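Local atomic coordinates of phosphate-specific transport system accessory protein PhoU homolog (PDB entry 4Q25), a protein that probably helps to regulate phosphate uptake as a dimeric accessory protein of the Pst transport system and acts as a negative regulator of the Pho regulon. Residues 69-73 with 93-97; 106-110 with 200-204; 132-137 with 166-170. One frame throughout, in Å; residues are numbered along the deposited sequence.

Contact 1. Residues 69-73 with 93-97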
# COMPACT_ATOMS: atom_id res chain seq x y z
N ILE A 69 3.70 -12.13 14.34
CA ILE A 69 4.75 -11.22 14.78
C ILE A 69 4.13 -10.04 15.52
O ILE A 69 4.71 -9.55 16.47
CB ILE A 69 5.58 -10.74 13.58
CG1 ILE A 69 6.37 -11.93 12.98
CG2 ILE A 69 6.53 -9.63 13.96
CD1 ILE A 69 7.24 -11.57 11.76
N ASP A 70 2.97 -9.56 15.09
CA ASP A 70 2.33 -8.41 15.74
C ASP A 70 1.96 -8.77 17.16
O ASP A 70 2.18 -7.99 18.06
CB ASP A 70 1.06 -7.93 14.99
CG ASP A 70 1.38 -6.97 13.84
OD1 ASP A 70 2.09 -5.97 14.05
OD2 ASP A 70 0.90 -7.22 12.71
N GLU A 71 1.39 -9.95 17.35
CA GLU A 71 1.00 -10.40 18.70
C GLU A 71 2.21 -10.59 19.59
O GLU A 71 2.18 -10.28 20.77
CB GLU A 71 0.21 -11.69 18.64
CG GLU A 71 -1.22 -11.49 18.16
CD GLU A 71 -1.96 -10.45 18.99
OE1 GLU A 71 -2.31 -10.77 20.14
OE2 GLU A 71 -2.16 -9.32 18.48
N GLU A 72 3.28 -11.08 18.99
CA GLU A 72 4.55 -11.24 19.68
C GLU A 72 5.08 -9.90 20.18
O GLU A 72 5.57 -9.80 21.32
CB GLU A 72 5.54 -11.88 18.72
CG GLU A 72 6.65 -12.62 19.37
CD GLU A 72 7.61 -13.22 18.37
OE1 GLU A 72 8.77 -13.45 18.76
OE2 GLU A 72 7.20 -13.45 17.20
N CYS A 73 4.99 -8.87 19.34
CA CYS A 73 5.41 -7.52 19.75
C CYS A 73 4.54 -7.00 20.87
O CYS A 73 4.96 -6.13 21.66
CB CYS A 73 5.33 -6.52 18.60
SG CYS A 73 6.45 -6.83 17.23
N ILE A 93 10.07 -3.27 14.10
CA ILE A 93 9.57 -4.57 13.68
C ILE A 93 8.10 -4.49 13.27
O ILE A 93 7.72 -4.96 12.19
CB ILE A 93 9.77 -5.61 14.76
CG1 ILE A 93 11.25 -5.99 14.84
CG2 ILE A 93 8.95 -6.86 14.47
CD1 ILE A 93 11.64 -6.86 16.02
N SER A 94 7.27 -3.90 14.12
CA SER A 94 5.85 -3.92 13.84
C SER A 94 5.52 -3.11 12.59
O SER A 94 4.64 -3.47 11.85
CB SER A 94 5.03 -3.46 15.05
OG SER A 94 5.12 -2.07 15.21
N LYS A 95 6.23 -2.03 12.34
CA LYS A 95 5.98 -1.27 11.12
C LYS A 95 6.54 -1.99 9.90
O LYS A 95 5.97 -1.89 8.82
CB LYS A 95 6.56 0.13 11.21
CG LYS A 95 5.73 1.00 12.13
CD LYS A 95 6.13 2.46 12.11
CE LYS A 95 5.19 3.24 13.02
NZ LYS A 95 5.77 4.58 13.23
N SER A 96 7.61 -2.75 10.09
CA SER A 96 8.25 -3.38 8.97
C SER A 96 7.51 -4.64 8.50
O SER A 96 7.52 -4.92 7.30
CB SER A 96 9.73 -3.60 9.20
OG SER A 96 9.90 -4.65 10.09
N VAL A 97 6.79 -5.35 9.38
CA VAL A 97 5.97 -6.47 8.91
C VAL A 97 4.83 -6.01 7.97
O VAL A 97 4.37 -6.77 7.14
CB VAL A 97 5.38 -7.34 10.04
CG1 VAL A 97 6.48 -7.99 10.82
CG2 VAL A 97 4.48 -6.55 10.96

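Contact 2. Residues 106-110 with 200-204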
# COMPACT_ATOMS: atom_id res chain seq x y z
N GLU A 106 2.18 -7.27 -3.41
CA GLU A 106 2.55 -6.79 -4.73
C GLU A 106 3.15 -7.93 -5.57
O GLU A 106 2.91 -8.00 -6.74
CB GLU A 106 3.55 -5.63 -4.64
CG GLU A 106 3.01 -4.36 -4.01
CD GLU A 106 1.88 -3.72 -4.79
OE1 GLU A 106 1.15 -2.90 -4.19
OE2 GLU A 106 1.70 -4.01 -6.00
N ALA A 107 3.95 -8.79 -4.95
CA ALA A 107 4.52 -9.94 -5.62
C ALA A 107 3.40 -10.75 -6.22
O ALA A 107 3.50 -11.27 -7.33
CB ALA A 107 5.31 -10.80 -4.67
N SER A 108 2.34 -10.87 -5.44
CA SER A 108 1.23 -11.72 -5.79
C SER A 108 0.42 -11.10 -6.94
O SER A 108 -0.07 -11.83 -7.81
CB SER A 108 0.39 -12.06 -4.54
OG SER A 108 -0.78 -12.72 -4.91
N LYS A 109 0.33 -9.77 -6.98
CA LYS A 109 -0.20 -9.09 -8.17
C LYS A 109 0.64 -9.30 -9.44
O LYS A 109 0.08 -9.46 -10.53
CB LYS A 109 -0.37 -7.60 -7.94
CG LYS A 109 -1.35 -7.24 -6.84
CD LYS A 109 -1.47 -5.73 -6.72
CE LYS A 109 -1.91 -5.29 -5.33
NZ LYS A 109 -3.11 -6.04 -4.91
N VAL A 110 1.97 -9.31 -9.29
CA VAL A 110 2.89 -9.60 -10.42
C VAL A 110 2.58 -10.99 -10.94
O VAL A 110 2.42 -11.17 -12.13
CB VAL A 110 4.38 -9.46 -10.02
CG1 VAL A 110 5.32 -9.92 -11.13
CG2 VAL A 110 4.67 -8.01 -9.70
N SER A 200 3.80 -2.47 -9.50
CA SER A 200 4.03 -3.33 -8.34
C SER A 200 5.53 -3.51 -7.98
O SER A 200 5.91 -3.55 -6.82
CB SER A 200 3.39 -4.72 -8.57
OG SER A 200 1.96 -4.66 -8.64
N LEU A 201 6.40 -3.67 -8.97
CA LEU A 201 7.83 -3.77 -8.64
C LEU A 201 8.36 -2.44 -8.02
O LEU A 201 9.13 -2.44 -7.08
CB LEU A 201 8.63 -4.20 -9.88
CG LEU A 201 8.36 -5.63 -10.35
CD1 LEU A 201 9.10 -5.93 -11.64
CD2 LEU A 201 8.75 -6.64 -9.28
N GLU A 202 7.91 -1.31 -8.54
CA GLU A 202 8.28 -0.02 -8.00
C GLU A 202 7.83 0.12 -6.55
O GLU A 202 8.56 0.65 -5.72
CB GLU A 202 7.68 1.10 -8.83
CG GLU A 202 8.12 2.46 -8.34
CD GLU A 202 7.51 3.63 -9.08
OE1 GLU A 202 8.14 4.70 -9.09
OE2 GLU A 202 6.40 3.49 -9.63
N ARG A 203 6.62 -0.34 -6.26
CA ARG A 203 6.12 -0.31 -4.91
C ARG A 203 6.91 -1.23 -4.00
O ARG A 203 7.18 -0.93 -2.85
CB ARG A 203 4.66 -0.72 -4.88
CG ARG A 203 3.69 0.29 -5.49
CD ARG A 203 2.95 1.03 -4.41
NE ARG A 203 3.78 2.02 -3.73
CZ ARG A 203 3.62 2.42 -2.46
NH1 ARG A 203 2.69 1.87 -1.65
NH2 ARG A 203 4.45 3.34 -1.98
N ILE A 204 7.30 -2.39 -4.51
CA ILE A 204 8.16 -3.25 -3.72
C ILE A 204 9.46 -2.51 -3.30
O ILE A 204 9.91 -2.63 -2.17
CB ILE A 204 8.43 -4.54 -4.46
CG1 ILE A 204 7.14 -5.37 -4.47
CG2 ILE A 204 9.55 -5.34 -3.80
CD1 ILE A 204 7.20 -6.58 -5.37

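Contact 3. Residues 132-137 with 166-170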
# COMPACT_ATOMS: atom_id res chain seq x y z
N HIS A 132 14.88 -6.21 -15.20
CA HIS A 132 15.86 -5.28 -14.66
C HIS A 132 15.41 -4.60 -13.37
O HIS A 132 16.14 -4.59 -12.37
CB HIS A 132 16.18 -4.22 -15.70
CG HIS A 132 17.10 -3.16 -15.21
ND1 HIS A 132 18.28 -3.45 -14.57
CD2 HIS A 132 17.01 -1.81 -15.25
CE1 HIS A 132 18.89 -2.33 -14.23
NE2 HIS A 132 18.13 -1.32 -14.63
N ILE A 133 14.22 -4.03 -13.39
CA ILE A 133 13.65 -3.38 -12.20
C ILE A 133 13.38 -4.42 -11.11
O ILE A 133 13.67 -4.20 -9.92
CB ILE A 133 12.39 -2.59 -12.60
CG1 ILE A 133 12.82 -1.42 -13.47
CG2 ILE A 133 11.63 -2.13 -11.38
CD1 ILE A 133 11.71 -0.52 -13.95
N GLY A 134 12.90 -5.59 -11.50
CA GLY A 134 12.61 -6.64 -10.55
C GLY A 134 13.82 -7.14 -9.79
O GLY A 134 13.75 -7.48 -8.59
N SER A 135 14.95 -7.24 -10.48
CA SER A 135 16.14 -7.79 -9.85
C SER A 135 16.74 -6.76 -8.90
O SER A 135 17.27 -7.09 -7.86
CB SER A 135 17.17 -8.25 -10.87
OG SER A 135 17.54 -7.17 -11.68
N GLN A 136 16.61 -5.50 -9.28
CA GLN A 136 17.08 -4.42 -8.44
C GLN A 136 16.28 -4.31 -7.15
O GLN A 136 16.82 -4.25 -6.05
CB GLN A 136 16.96 -3.12 -9.19
CG GLN A 136 18.06 -2.92 -10.23
CD GLN A 136 17.80 -1.72 -11.10
OE1 GLN A 136 18.70 -0.96 -11.40
NE2 GLN A 136 16.56 -1.53 -11.50
N VAL A 137 14.97 -4.32 -7.30
CA VAL A 137 14.05 -4.14 -6.19
C VAL A 137 14.09 -5.36 -5.24
O VAL A 137 13.93 -5.24 -4.04
CB VAL A 137 12.67 -3.89 -6.82
CG1 VAL A 137 11.56 -3.81 -5.79
CG2 VAL A 137 12.72 -2.80 -7.89
N VAL A 166 15.33 3.70 -9.08
CA VAL A 166 14.32 2.75 -9.48
C VAL A 166 13.07 3.48 -9.96
O VAL A 166 12.56 3.18 -11.04
CB VAL A 166 14.01 1.73 -8.37
CG1 VAL A 166 12.64 1.14 -8.57
CG2 VAL A 166 15.04 0.63 -8.34
N ASP A 167 12.57 4.44 -9.18
CA ASP A 167 11.39 5.21 -9.61
C ASP A 167 11.67 5.91 -10.95
O ASP A 167 10.77 6.07 -11.78
CB ASP A 167 10.94 6.22 -8.55
CG ASP A 167 10.59 5.56 -7.19
OD1 ASP A 167 10.28 4.34 -7.15
OD2 ASP A 167 10.62 6.25 -6.15
N ARG A 168 12.92 6.30 -11.15
CA ARG A 168 13.34 6.95 -12.38
C ARG A 168 13.26 5.98 -13.57
O ARG A 168 12.72 6.31 -14.62
CB ARG A 168 14.78 7.47 -12.25
CG ARG A 168 15.11 8.55 -13.26
CD ARG A 168 16.61 8.74 -13.45
NE ARG A 168 16.88 9.48 -14.69
CZ ARG A 168 18.08 9.89 -15.10
NH1 ARG A 168 19.15 9.65 -14.37
NH2 ARG A 168 18.19 10.54 -16.25
N GLU A 169 13.81 4.79 -13.39
CA GLU A 169 13.69 3.72 -14.37
C GLU A 169 12.22 3.36 -14.70
O GLU A 169 11.87 3.08 -15.86
CB GLU A 169 14.37 2.47 -13.84
CG GLU A 169 15.88 2.56 -13.78
CD GLU A 169 16.48 1.32 -13.21
OE1 GLU A 169 15.78 0.57 -12.47
OE2 GLU A 169 17.65 1.09 -13.50
N TYR A 170 11.37 3.36 -13.69
CA TYR A 170 9.97 3.09 -13.89
C TYR A 170 9.34 4.14 -14.83
O TYR A 170 8.64 3.78 -15.77
CB TYR A 170 9.21 3.01 -12.56
CG TYR A 170 7.71 3.03 -12.76
CD1 TYR A 170 7.03 1.89 -13.16
CD2 TYR A 170 6.98 4.21 -12.62
CE1 TYR A 170 5.67 1.91 -13.41
CE2 TYR A 170 5.61 4.25 -12.84
CZ TYR A 170 4.96 3.09 -13.24
OH TYR A 170 3.61 3.10 -13.47

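Contact 1. Residues 69-73 with 93-97
D70 lays its carboxylate over V97 and S94 while its charge is answered from outside the chain. OD2 of D70 makes a salt bridge with NZ of K95 of the second subunit, and K95 of this chain reaches D70 of that subunit in return. Across to 93-97 the carboxylate meets carbon: OD1 of D70 lies 3.9 Å from CG2 of V97 and 4.0 Å from CB of S94. V97 shares out its two methyls, CG2 going to D70 and CG1 to I69. The branch methyl of I69 stands opposite its backbone N about CA–CB, which carries CG2 of I69 to 3.5 Å from CG1 of V97; the same methyl is 3.7 Å from CG2 of I93, the two isoleucines crossing nearly at right angles. One turn on, SG of C73 comes to 3.7 Å from CG2 of I93, which thus receives both partners on one methyl. The near-antiparallel segments (167°) belong to helices 59-78 and 84-120, with I93 also packed on V22 and L26 of helix 15-45. Aliphatic packing therefore joins the hairpin, while the buried acid D70 is paired with a lysine of the second subunit.

Contact 2. Residues 106-110 with 200-204
S200 gives its hydroxyl proton to E106: OG of S200 lies 2.7 Å from OE2 of E106 and approaches it nearly along the C–O axis. The same OG also has a weak hydrogen bond to the carbonyl of W196. A bend at the second torsion of E106 (chi2 -64°) brings the carboxylate to the serine. CB of S200 also packs 3.7 Å from CG2 of V110, and the CB of K109 lies 3.8 Å from the OG of S200, although the amine of K109 turns off to a salt bridge with D105. L201 starts out from the far side of its helix, and its CD2 comes round to only a loose approach, 4.3 Å from CG2 of V110. R203 offers its aliphatic root, with CB 4.1 Å from CD of E106. Its guanidinium leads away, turned 78° from the carboxylate plane, and has a long, weak ion pair with D206. I204 closes the row: its CG1 lies 3.6 Å from CB of E106, and its CD1 is 4.0 Å from the backbone N of A107. Helices 84-120 and 188-220, near-antiparallel here at 159°, thereby join the two PhoU domains of the chain. One buried hydroxyl holds the carboxylate of E106, and the guanidinium of R203, not in contact with it, could add a longer-range attraction.

Contact 3. Residues 132-137 with 166-170
I133 lies alongside E169, the two chains running head to tail, with CG1 of I133 3.7 Å from OE1 of E169 and CD1 of I133 3.9 Å from the backbone N of Y170. Extended beyond CG, E169 carries its carboxylate across to H132 and Q136, which lie one helical turn apart. NE2 of H132 donates to OE2 of E169 at 2.7 Å, a bent bond (137° at the hydrogen) that meets the oxygen from above the carboxylate plane, 48° out of it. CG of H132 sits trans to its backbone N (chi1 175°), which swings the ring over to the acid. The other oxygen, OE1 of E169, is modelled only 2.4 Å from NE2 of Q136; the amide and carboxylate are nearly coplanar, but so short a bond makes the exact geometry doubtful. NE2 of Q136 also lies over one face of the H132 ring, near its rim, and OE1 of Q136 is bound by the hydroxyl of Y162. The carboxylate may favour a protonated imidazole. Deeper in, CG2 of V137 packs 4.0 Å from CG1 of V166. The polar group thus marks the outer border between helices 127-149 and 153-183, while on the inner side helix 188-220 receives I133 on L198, V137 on I204 and Y170 on R199 and E202, with W196 of the second subunit packing on Y170.

Contacts 1 and 2 are buried and share helix 84-120, which pairs with helix 59-78 near one end and with helix 188-220 closer to the middle of the chain. Contact 3 is only partly buried and lies across the chain's centre from contact 1, about 28 Å between centres. Contacts 2 and 3 adjoin, and there the acids E202 and D167 approach each other. The chemistry follows position. Contact 1 joins its helices by apolar packing and pairs D70, E71 and K95 with the second subunit; contact 2, which links the two PhoU domains, adds one buried hydroxyl–carboxylate bond; contact 3 places its polar cluster at the more exposed border.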